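Local coordinates for protein L-serine ammonia-lyase (PDB 5C3U) that binds pyridoxal-5'-phosphate and belongs to the family of pyridoxal-phosphate dependent enzymes built from two alpha/beta domains, at residues N37-M42 with A304-V309; N70-C75 with L136-G141; N211-S216 with V253-V258. One frame throughout, in Å; residues are numbered along the deposited sequence.

Contact 1 of 3, residues N37-M42 with A304-V309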
loop_
_atom_site.group_PDB
_atom_site.type_symbol
_atom_site.label_atom_id
_atom_site.label_comp_id
_atom_site.label_asym_id
_atom_site.label_seq_id
_atom_site.Cartn_x
_atom_site.Cartn_y
_atom_site.Cartn_z
ATOM N N ASN A 37 21.328 -9.041 2.672
ATOM C CA ASN A 37 20.874 -8.615 1.344
ATOM C C ASN A 37 19.489 -7.972 1.379
ATOM O O ASN A 37 18.515 -8.615 1.769
ATOM C CB ASN A 37 20.844 -9.777 0.374
ATOM C CG ASN A 37 22.218 -10.223 -0.033
ATOM O OD1 ASN A 37 22.894 -9.556 -0.812
ATOM N ND2 ASN A 37 22.633 -11.365 0.480
ATOM N N VAL A 38 19.416 -6.720 0.938
ATOM C CA VAL A 38 18.165 -5.972 0.909
ATOM C C VAL A 38 17.716 -5.807 -0.533
ATOM O O VAL A 38 18.471 -5.287 -1.378
ATOM C CB VAL A 38 18.322 -4.599 1.611
ATOM C CG1 VAL A 38 17.049 -3.760 1.499
ATOM C CG2 VAL A 38 18.688 -4.809 3.075
ATOM N N PHE A 39 16.494 -6.274 -0.809
ATOM C CA PHE A 39 15.890 -6.124 -2.122
ATOM C C PHE A 39 14.653 -5.244 -2.001
ATOM O O PHE A 39 13.906 -5.344 -1.026
ATOM C CB PHE A 39 15.479 -7.471 -2.689
ATOM C CG PHE A 39 16.636 -8.364 -3.018
ATOM C CD1 PHE A 39 17.093 -9.299 -2.088
ATOM C CD2 PHE A 39 17.265 -8.268 -4.256
ATOM C CE1 PHE A 39 18.167 -10.125 -2.403
ATOM C CE2 PHE A 39 18.327 -9.098 -4.577
ATOM C CZ PHE A 39 18.779 -10.021 -3.646
ATOM N N LEU A 40 14.437 -4.407 -3.002
ATOM C CA LEU A 40 13.325 -3.470 -2.981
ATOM C C LEU A 40 12.379 -3.791 -4.129
ATOM O O LEU A 40 12.782 -3.759 -5.297
ATOM C CB LEU A 40 13.854 -2.040 -3.110
ATOM C CG LEU A 40 14.929 -1.623 -2.104
ATOM C CD1 LEU A 40 15.446 -0.240 -2.456
ATOM C CD2 LEU A 40 14.411 -1.677 -0.675
ATOM N N LYS A 41 11.130 -4.126 -3.791
ATOM C CA LYS A 41 10.101 -4.424 -4.796
ATOM C C LYS A 41 9.407 -3.108 -5.180
ATOM O O LYS A 41 8.709 -2.509 -4.363
ATOM C CB LYS A 41 9.110 -5.461 -4.237
ATOM C CG LYS A 41 8.039 -5.928 -5.210
ATOM C CD LYS A 41 8.641 -6.486 -6.498
ATOM C CE LYS A 41 7.584 -7.278 -7.260
ATOM N NZ LYS A 41 8.086 -7.688 -8.609
ATOM N N MET A 42 9.633 -2.638 -6.412
ATOM C CA MET A 42 9.320 -1.258 -6.797
ATOM C C MET A 42 7.916 -1.029 -7.389
ATOM O O MET A 42 7.758 -0.835 -8.595
ATOM C CB MET A 42 10.385 -0.720 -7.781
ATOM C CG MET A 42 11.816 -0.835 -7.256
ATOM S SD MET A 42 12.054 0.130 -5.750
ATOM C CE MET A 42 11.844 1.777 -6.422
ATOM N N ALA A 304 24.186 -14.057 4.196
ATOM C CA ALA A 304 23.643 -15.220 3.492
ATOM C C ALA A 304 22.115 -15.159 3.368
ATOM O O ALA A 304 21.498 -16.045 2.773
ATOM C CB ALA A 304 24.053 -16.496 4.215
ATOM N N LYS A 305 21.506 -14.116 3.927
ATOM C CA LYS A 305 20.043 -14.024 3.964
ATOM C C LYS A 305 19.515 -12.800 3.227
ATOM O O LYS A 305 20.246 -11.825 3.030
ATOM C CB LYS A 305 19.542 -14.062 5.406
ATOM C CG LYS A 305 19.697 -15.438 6.039
ATOM C CD LYS A 305 19.396 -15.419 7.523
ATOM C CE LYS A 305 19.349 -16.835 8.075
ATOM N NZ LYS A 305 19.382 -16.841 9.566
ATOM N N ASP A 306 18.248 -12.878 2.815
ATOM C CA ASP A 306 17.602 -11.852 1.990
ATOM C C ASP A 306 16.416 -11.235 2.740
ATOM O O ASP A 306 15.651 -11.957 3.388
ATOM C CB ASP A 306 17.078 -12.478 0.689
ATOM C CG ASP A 306 18.193 -13.010 -0.231
ATOM O OD1 ASP A 306 17.896 -13.893 -1.070
ATOM O OD2 ASP A 306 19.354 -12.553 -0.146
ATOM N N VAL A 307 16.293 -9.905 2.680
ATOM C CA VAL A 307 15.068 -9.244 3.135
ATOM C C VAL A 307 14.490 -8.461 1.966
ATOM O O VAL A 307 15.223 -7.843 1.187
ATOM C CB VAL A 307 15.264 -8.355 4.392
ATOM C CG1 VAL A 307 16.196 -7.186 4.118
ATOM C CG2 VAL A 307 13.920 -7.853 4.914
ATOM N N VAL A 308 13.161 -8.534 1.818
ATOM C CA VAL A 308 12.466 -7.861 0.713
ATOM C C VAL A 308 11.592 -6.745 1.295
ATOM O O VAL A 308 10.830 -6.983 2.218
ATOM C CB VAL A 308 11.548 -8.831 -0.080
ATOM C CG1 VAL A 308 10.713 -8.073 -1.113
ATOM C CG2 VAL A 308 12.356 -9.914 -0.783
ATOM N N VAL A 309 11.727 -5.531 0.772
ATOM C CA VAL A 309 10.883 -4.416 1.241
ATOM C C VAL A 309 9.917 -4.098 0.121
ATOM O O VAL A 309 10.359 -3.838 -1.008
ATOM C CB VAL A 309 11.723 -3.162 1.572
ATOM C CG1 VAL A 309 10.837 -2.021 2.078
ATOM C CG2 VAL A 309 12.804 -3.504 2.584
#

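Contact 2 of 3, residues N70-C75 with L136-G141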
loop_
_atom_site.group_PDB
_atom_site.type_symbol
_atom_site.label_atom_id
_atom_site.label_comp_id
_atom_site.label_asym_id
_atom_site.label_seq_id
_atom_site.Cartn_x
_atom_site.Cartn_y
_atom_site.Cartn_z
ATOM N N ASN A 70 -21.434 -0.429 -18.847
ATOM C CA ASN A 70 -22.396 0.640 -18.523
ATOM C C ASN A 70 -22.415 1.011 -17.047
ATOM O O ASN A 70 -23.223 1.839 -16.609
ATOM C CB ASN A 70 -23.809 0.237 -18.975
ATOM C CG ASN A 70 -23.943 0.200 -20.479
ATOM O OD1 ASN A 70 -23.331 1.005 -21.175
ATOM N ND2 ASN A 70 -24.734 -0.745 -20.990
ATOM N N ILE A 71 -21.532 0.387 -16.275
ATOM C CA ILE A 71 -21.444 0.669 -14.848
ATOM C C ILE A 71 -20.734 1.991 -14.604
ATOM O O ILE A 71 -20.162 2.589 -15.520
ATOM C CB ILE A 71 -20.693 -0.447 -14.102
ATOM C CG1 ILE A 71 -19.298 -0.663 -14.734
ATOM C CG2 ILE A 71 -21.541 -1.712 -14.084
ATOM C CD1 ILE A 71 -18.360 -1.498 -13.888
ATOM N N GLN A 72 -20.799 2.463 -13.363
ATOM C CA GLN A 72 -19.989 3.596 -12.944
ATOM C C GLN A 72 -19.152 3.092 -11.798
ATOM O O GLN A 72 -19.695 2.456 -10.891
ATOM C CB GLN A 72 -20.851 4.764 -12.452
ATOM C CG GLN A 72 -21.826 5.324 -13.478
ATOM C CD GLN A 72 -23.179 4.640 -13.417
ATOM O OE1 GLN A 72 -23.688 4.349 -12.334
ATOM N NE2 GLN A 72 -23.768 4.372 -14.582
ATOM N N PHE A 73 -17.840 3.341 -11.822
ATOM C CA PHE A 73 -17.071 3.064 -10.610
ATOM C C PHE A 73 -17.150 4.302 -9.725
ATOM O O PHE A 73 -17.092 5.404 -10.224
ATOM C CB PHE A 73 -15.601 2.776 -10.927
ATOM C CG PHE A 73 -15.346 1.420 -11.533
ATOM C CD1 PHE A 73 -15.626 0.257 -10.815
ATOM C CD2 PHE A 73 -14.752 1.301 -12.770
ATOM C CE1 PHE A 73 -15.363 -0.999 -11.360
ATOM C CE2 PHE A 73 -14.486 0.044 -13.323
ATOM C CZ PHE A 73 -14.803 -1.102 -12.617
ATOM N N VAL A 74 -17.295 4.115 -8.421
ATOM C CA VAL A 74 -17.384 5.245 -7.493
ATOM C C VAL A 74 -16.306 5.014 -6.442
ATOM O O VAL A 74 -16.175 3.902 -5.908
ATOM C CB VAL A 74 -18.785 5.314 -6.823
ATOM C CG1 VAL A 74 -18.862 6.473 -5.829
ATOM C CG2 VAL A 74 -19.878 5.440 -7.893
ATOM N N CYS A 75 -15.529 6.045 -6.131
ATOM C CA CYS A 75 -14.474 5.874 -5.144
ATOM C C CYS A 75 -14.100 7.173 -4.461
ATOM O O CYS A 75 -13.919 8.189 -5.129
ATOM C CB CYS A 75 -13.232 5.244 -5.798
ATOM S SG CYS A 75 -12.010 4.659 -4.599
ATOM N N LEU A 136 -23.053 8.342 -3.241
ATOM C CA LEU A 136 -23.225 8.688 -4.661
ATOM C C LEU A 136 -23.462 7.481 -5.545
ATOM O O LEU A 136 -23.580 7.609 -6.771
ATOM C CB LEU A 136 -21.998 9.439 -5.183
ATOM C CG LEU A 136 -21.610 10.712 -4.435
ATOM C CD1 LEU A 136 -20.503 11.430 -5.198
ATOM C CD2 LEU A 136 -22.828 11.614 -4.277
ATOM N N VAL A 137 -23.499 6.309 -4.933
ATOM C CA VAL A 137 -23.609 5.077 -5.669
ATOM C C VAL A 137 -25.073 4.838 -6.050
ATOM O O VAL A 137 -25.933 4.657 -5.186
ATOM C CB VAL A 137 -23.106 3.863 -4.871
ATOM C CG1 VAL A 137 -23.239 2.602 -5.712
ATOM C CG2 VAL A 137 -21.652 4.054 -4.407
ATOM N N ARG A 138 -25.327 4.828 -7.349
ATOM C CA ARG A 138 -26.674 4.618 -7.886
ATOM C C ARG A 138 -26.878 3.164 -8.332
ATOM O O ARG A 138 -26.005 2.324 -8.109
ATOM C CB ARG A 138 -26.917 5.621 -9.018
ATOM C CG ARG A 138 -27.056 7.060 -8.519
ATOM C CD ARG A 138 -26.209 8.038 -9.325
ATOM N NE ARG A 138 -25.942 7.543 -10.675
ATOM C CZ ARG A 138 -25.120 8.109 -11.551
ATOM N NH1 ARG A 138 -24.459 9.222 -11.256
ATOM N NH2 ARG A 138 -24.962 7.546 -12.737
ATOM N N ARG A 139 -28.037 2.858 -8.926
ATOM C CA ARG A 139 -28.414 1.476 -9.257
ATOM C C ARG A 139 -27.368 0.650 -10.040
ATOM O O ARG A 139 -27.266 -0.564 -9.849
ATOM C CB ARG A 139 -29.790 1.444 -9.951
ATOM C CG ARG A 139 -29.830 2.080 -11.338
ATOM C CD ARG A 139 -31.249 2.126 -11.909
ATOM N NE ARG A 139 -32.088 3.068 -11.169
ATOM C CZ ARG A 139 -33.415 3.136 -11.244
ATOM N NH1 ARG A 139 -34.095 2.312 -12.031
ATOM N NH2 ARG A 139 -34.061 4.031 -10.513
ATOM N N ASN A 140 -26.598 1.285 -10.915
ATOM C CA ASN A 140 -25.572 0.551 -11.669
ATOM C C ASN A 140 -24.168 1.046 -11.314
ATOM O O ASN A 140 -23.220 0.934 -12.107
ATOM C CB ASN A 140 -25.824 0.651 -13.179
ATOM C CG ASN A 140 -25.325 -0.572 -13.948
ATOM O OD1 ASN A 140 -25.257 -1.679 -13.415
ATOM N ND2 ASN A 140 -24.982 -0.372 -15.214
ATOM N N GLY A 141 -24.044 1.625 -10.125
ATOM C CA GLY A 141 -22.741 2.077 -9.649
ATOM C C GLY A 141 -22.119 1.015 -8.777
ATOM O O GLY A 141 -22.818 0.223 -8.157
HETATM O O HOH W 1 -23.280 5.510 -9.412
HETATM O O HOH W 2 -26.286 3.862 -11.908
#

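Contact 3 of 3, residues N211-S216 with V253-V258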
loop_
_atom_site.group_PDB
_atom_site.type_symbol
_atom_site.label_atom_id
_atom_site.label_comp_id
_atom_site.label_asym_id
_atom_site.label_seq_id
_atom_site.Cartn_x
_atom_site.Cartn_y
_atom_site.Cartn_z
ATOM N N ASN A 211 -2.577 2.647 14.239
ATOM C CA ASN A 211 -2.007 1.317 14.351
ATOM C C ASN A 211 -3.061 0.227 14.582
ATOM O O ASN A 211 -2.876 -0.676 15.416
ATOM C CB ASN A 211 -0.918 1.317 15.447
ATOM C CG ASN A 211 -1.489 1.362 16.862
ATOM O OD1 ASN A 211 -2.529 1.982 17.122
ATOM N ND2 ASN A 211 -0.792 0.715 17.789
ATOM N N ALA A 212 -4.169 0.298 13.829
ATOM C CA ALA A 212 -5.300 -0.622 14.075
ATOM C C ALA A 212 -4.919 -2.097 13.962
ATOM O O ALA A 212 -5.403 -2.926 14.745
ATOM C CB ALA A 212 -6.488 -0.300 13.170
ATOM N N PHE A 213 -4.048 -2.438 13.021
ATOM C CA PHE A 213 -3.641 -3.838 12.897
ATOM C C PHE A 213 -2.916 -4.332 14.143
ATOM O O PHE A 213 -3.288 -5.367 14.715
ATOM C CB PHE A 213 -2.767 -4.103 11.672
ATOM C CG PHE A 213 -2.354 -5.546 11.547
ATOM C CD1 PHE A 213 -3.301 -6.529 11.267
ATOM C CD2 PHE A 213 -1.034 -5.931 11.751
ATOM C CE1 PHE A 213 -2.935 -7.875 11.174
ATOM C CE2 PHE A 213 -0.658 -7.273 11.646
ATOM C CZ PHE A 213 -1.611 -8.245 11.346
ATOM N N GLN A 214 -1.910 -3.563 14.565
ATOM C CA GLN A 214 -1.112 -3.894 15.737
ATOM C C GLN A 214 -1.995 -3.985 16.973
ATOM O O GLN A 214 -1.854 -4.942 17.747
ATOM C CB GLN A 214 -0.029 -2.828 15.936
ATOM C CG GLN A 214 0.846 -3.047 17.166
ATOM C CD GLN A 214 1.954 -2.009 17.255
ATOM O OE1 GLN A 214 1.697 -0.805 17.214
ATOM N NE2 GLN A 214 3.181 -2.471 17.369
ATOM N N ALA A 215 -2.885 -2.992 17.153
ATOM C CA ALA A 215 -3.834 -2.980 18.288
ATOM C C ALA A 215 -4.795 -4.156 18.249
ATOM O O ALA A 215 -5.102 -4.738 19.296
ATOM C CB ALA A 215 -4.620 -1.670 18.341
ATOM N N SER A 216 -5.254 -4.516 17.049
ATOM C CA SER A 216 -6.194 -5.626 16.879
ATOM C C SER A 216 -5.563 -6.969 17.223
ATOM O O SER A 216 -6.227 -7.827 17.862
ATOM C CB SER A 216 -6.779 -5.607 15.457
ATOM O OG SER A 216 -7.564 -4.442 15.299
ATOM N N VAL A 253 3.401 -13.466 11.393
ATOM C CA VAL A 253 3.305 -12.037 11.097
ATOM C C VAL A 253 3.799 -11.272 12.310
ATOM O O VAL A 253 3.420 -11.582 13.451
ATOM C CB VAL A 253 1.865 -11.595 10.738
ATOM C CG1 VAL A 253 1.785 -10.073 10.572
ATOM C CG2 VAL A 253 1.388 -12.282 9.458
ATOM N N VAL A 254 4.669 -10.293 12.080
ATOM C CA VAL A 254 5.177 -9.461 13.172
ATOM C C VAL A 254 4.636 -8.037 12.985
ATOM O O VAL A 254 5.068 -7.351 12.056
ATOM C CB VAL A 254 6.724 -9.435 13.191
ATOM C CG1 VAL A 254 7.257 -8.541 14.307
ATOM C CG2 VAL A 254 7.296 -10.844 13.315
ATOM N N PRO A 255 3.662 -7.610 13.818
ATOM C CA PRO A 255 3.201 -6.234 13.725
ATOM C C PRO A 255 4.264 -5.318 14.331
ATOM O O PRO A 255 4.838 -5.626 15.390
ATOM C CB PRO A 255 1.927 -6.218 14.589
ATOM C CG PRO A 255 1.602 -7.654 14.864
ATOM C CD PRO A 255 2.936 -8.346 14.869
ATOM N N PHE A 256 4.572 -4.234 13.639
ATOM C CA PHE A 256 5.546 -3.287 14.138
ATOM C C PHE A 256 5.090 -1.868 13.813
ATOM O O PHE A 256 4.457 -1.628 12.788
ATOM C CB PHE A 256 6.917 -3.583 13.527
ATOM C CG PHE A 256 8.061 -2.997 14.300
ATOM C CD1 PHE A 256 8.553 -3.639 15.442
ATOM C CD2 PHE A 256 8.648 -1.809 13.897
ATOM C CE1 PHE A 256 9.612 -3.098 16.162
ATOM C CE2 PHE A 256 9.707 -1.262 14.609
ATOM C CZ PHE A 256 10.186 -1.901 15.744
ATOM N N ALA A 257 5.370 -0.929 14.703
ATOM C CA ALA A 257 4.971 0.453 14.459
ATOM C C ALA A 257 6.172 1.370 14.551
ATOM O O ALA A 257 6.999 1.204 15.433
ATOM C CB ALA A 257 3.899 0.887 15.447
ATOM N N VAL A 258 6.273 2.308 13.606
ATOM C CA VAL A 258 7.315 3.334 13.590
ATOM C C VAL A 258 6.697 4.743 13.720
ATOM O O VAL A 258 5.492 4.926 13.522
ATOM C CB VAL A 258 8.172 3.254 12.300
ATOM C CG1 VAL A 258 8.749 1.856 12.089
ATOM C CG2 VAL A 258 7.376 3.708 11.074
HETATM O O HOH W 3 5.960 -1.706 17.393
#

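Contact 1 of 3, residues N37-M42 with A304-V309
Phe39 and Asp306 meet on the sheet face that also carries Asn37 and Val308. From Phe39, CB lies 3.9 Å from O of Val307 and 4.4 Å from CG2 of Val308. With CG anti to the carbonyl carbon (chi1 -67°), the ring swings back along its own strand toward Asp306; CD1 passes near O of Val307, and CE1 arrives 3.5 Å from OD2 of Asp306. That carboxylate oxygen sits at the ring's edge, in its plane, and the carboxylate stands almost upright to the ring at 85°. The same OD2 is 3.2 Å from CB of Asn37. Beyond the two segments the ring meets His26, planes about 55° apart, and the side chain touches Leu24 and Leu167. Strands 37-42 and 306-311 are parallel neighbours in the six-stranded mixed sheet of this pyridoxal-phosphate dependent enzyme. The N of Phe39 bonds to O of Val307 (2.8 Å), and its O accepts the N-H of Val309 (2.8 Å). On the other face, CG2 of Val38 presses on CG1 of Val307 at 3.6 Å, and CD2 of Leu40 reaches CB of Val309 at 3.8 Å. Helix 280-290 packs over Leu40 and Val309.

Contact 2 of 3, residues N70-C75 with L136-G141
The Gln72 amide is linked to the backbone of Arg138 and Asn140 by two waters. Its chain bends at chi2 (91°), which turns the amide toward residues 138-140 instead of letting it run straight out from the strand. OE1 receives a hydrogen bond from each water: one passes the link on to N of Arg138, the other, 2.7 Å from OE1, to N of Asn140. The Arg138 chain, bent at chi2 and chi3, brings NH2 of its guanidinium to 3.5 Å from OE1 of Gln72, the guanidinium plane 35° from that of the amide. Residues 138-141 form a type I beta turn leading into strand 141-143, an outer strand of the four-stranded parallel sheet, and the pairing with strand 72-75 starts here: N of Gln72 bonds to O of Asn140 at 3.1 Å, and CA of Gly141 lies 3.3 Å from O of Gln72. A chi1 of -150°, roughly trans to N, sends the Asn140 amide toward Asn70 and Ile71. Its ND2 makes a weak bond to O of Asn70, while OD1 passes 3.8 Å from CG2 of Ile71 and takes a hydrogen bond from Arg67. Farther along, CG2 of Val137 lies across Val74, 4.0 Å from its CB.

Contact 3 of 3, residues N211-S216 with V253-V258
Gln214, Pro255 and Phe213 carry most of this contact, in which a helix packs beside an edge strand of the mixed sheet in this alpha/beta fold. Helix 212-219 follows strand 202-207 and lies against strand 253-258, the outermost strand at its end of the six-stranded sheet; the axes of residues 212-216 and 253-258 approach to 8.0 Å, their directions 128° apart. Pro255 points its ring at the first turn of the helix. Its CB lies 4.0 Å from CA of Gln214, and its CG touches CE2 of Phe213 at the same separation. The Phe213 side chain leaves the helix with CG anti to the backbone N (chi1 -180°), which carries the ring past the proline toward the N-terminal end of the strand. There CG1 of Val253 meets the ring edge near its plane, 3.9 Å from CE2. Ala204 of strand 202-207 touches both Phe213 and Val253, and the Phe213 side chain lies about 8 Å from the bound pyridoxal-5'-phosphate. Gln214, extended beyond CG, reaches obliquely across to Ala257 near the strand's end, whose CB is 3.3 Å from OE1. No direct hydrogen bond joins the segments. Instead, the two ends of the Gln214 amide are held separately: OE1 accepts from ND2 of Asn211 at 3.0 Å in a nearly straight bond (175°), and NE2 donates to a water, 2.9 Å away, that also accepts the N-H of Ala257.

Contacts 1 and 3 reach the same six-stranded sheet but not each other, with nearest atoms about 11 Å apart; contact 2 belongs to the separate four-stranded sheet, its centre about 40 Å from that of contact 1. Contact 1 is largely buried and joins two strands through a regular backbone ladder. Contact 2 is only partly buried: its strand pairing has barely begun, and waters and polar side chains do much of the joining. At the surface, contact 3 sets a helix on an edge strand by apolar packing and one water bridge. Along the chain, contact 1 closes a loop containing the other two, which follow one another in series.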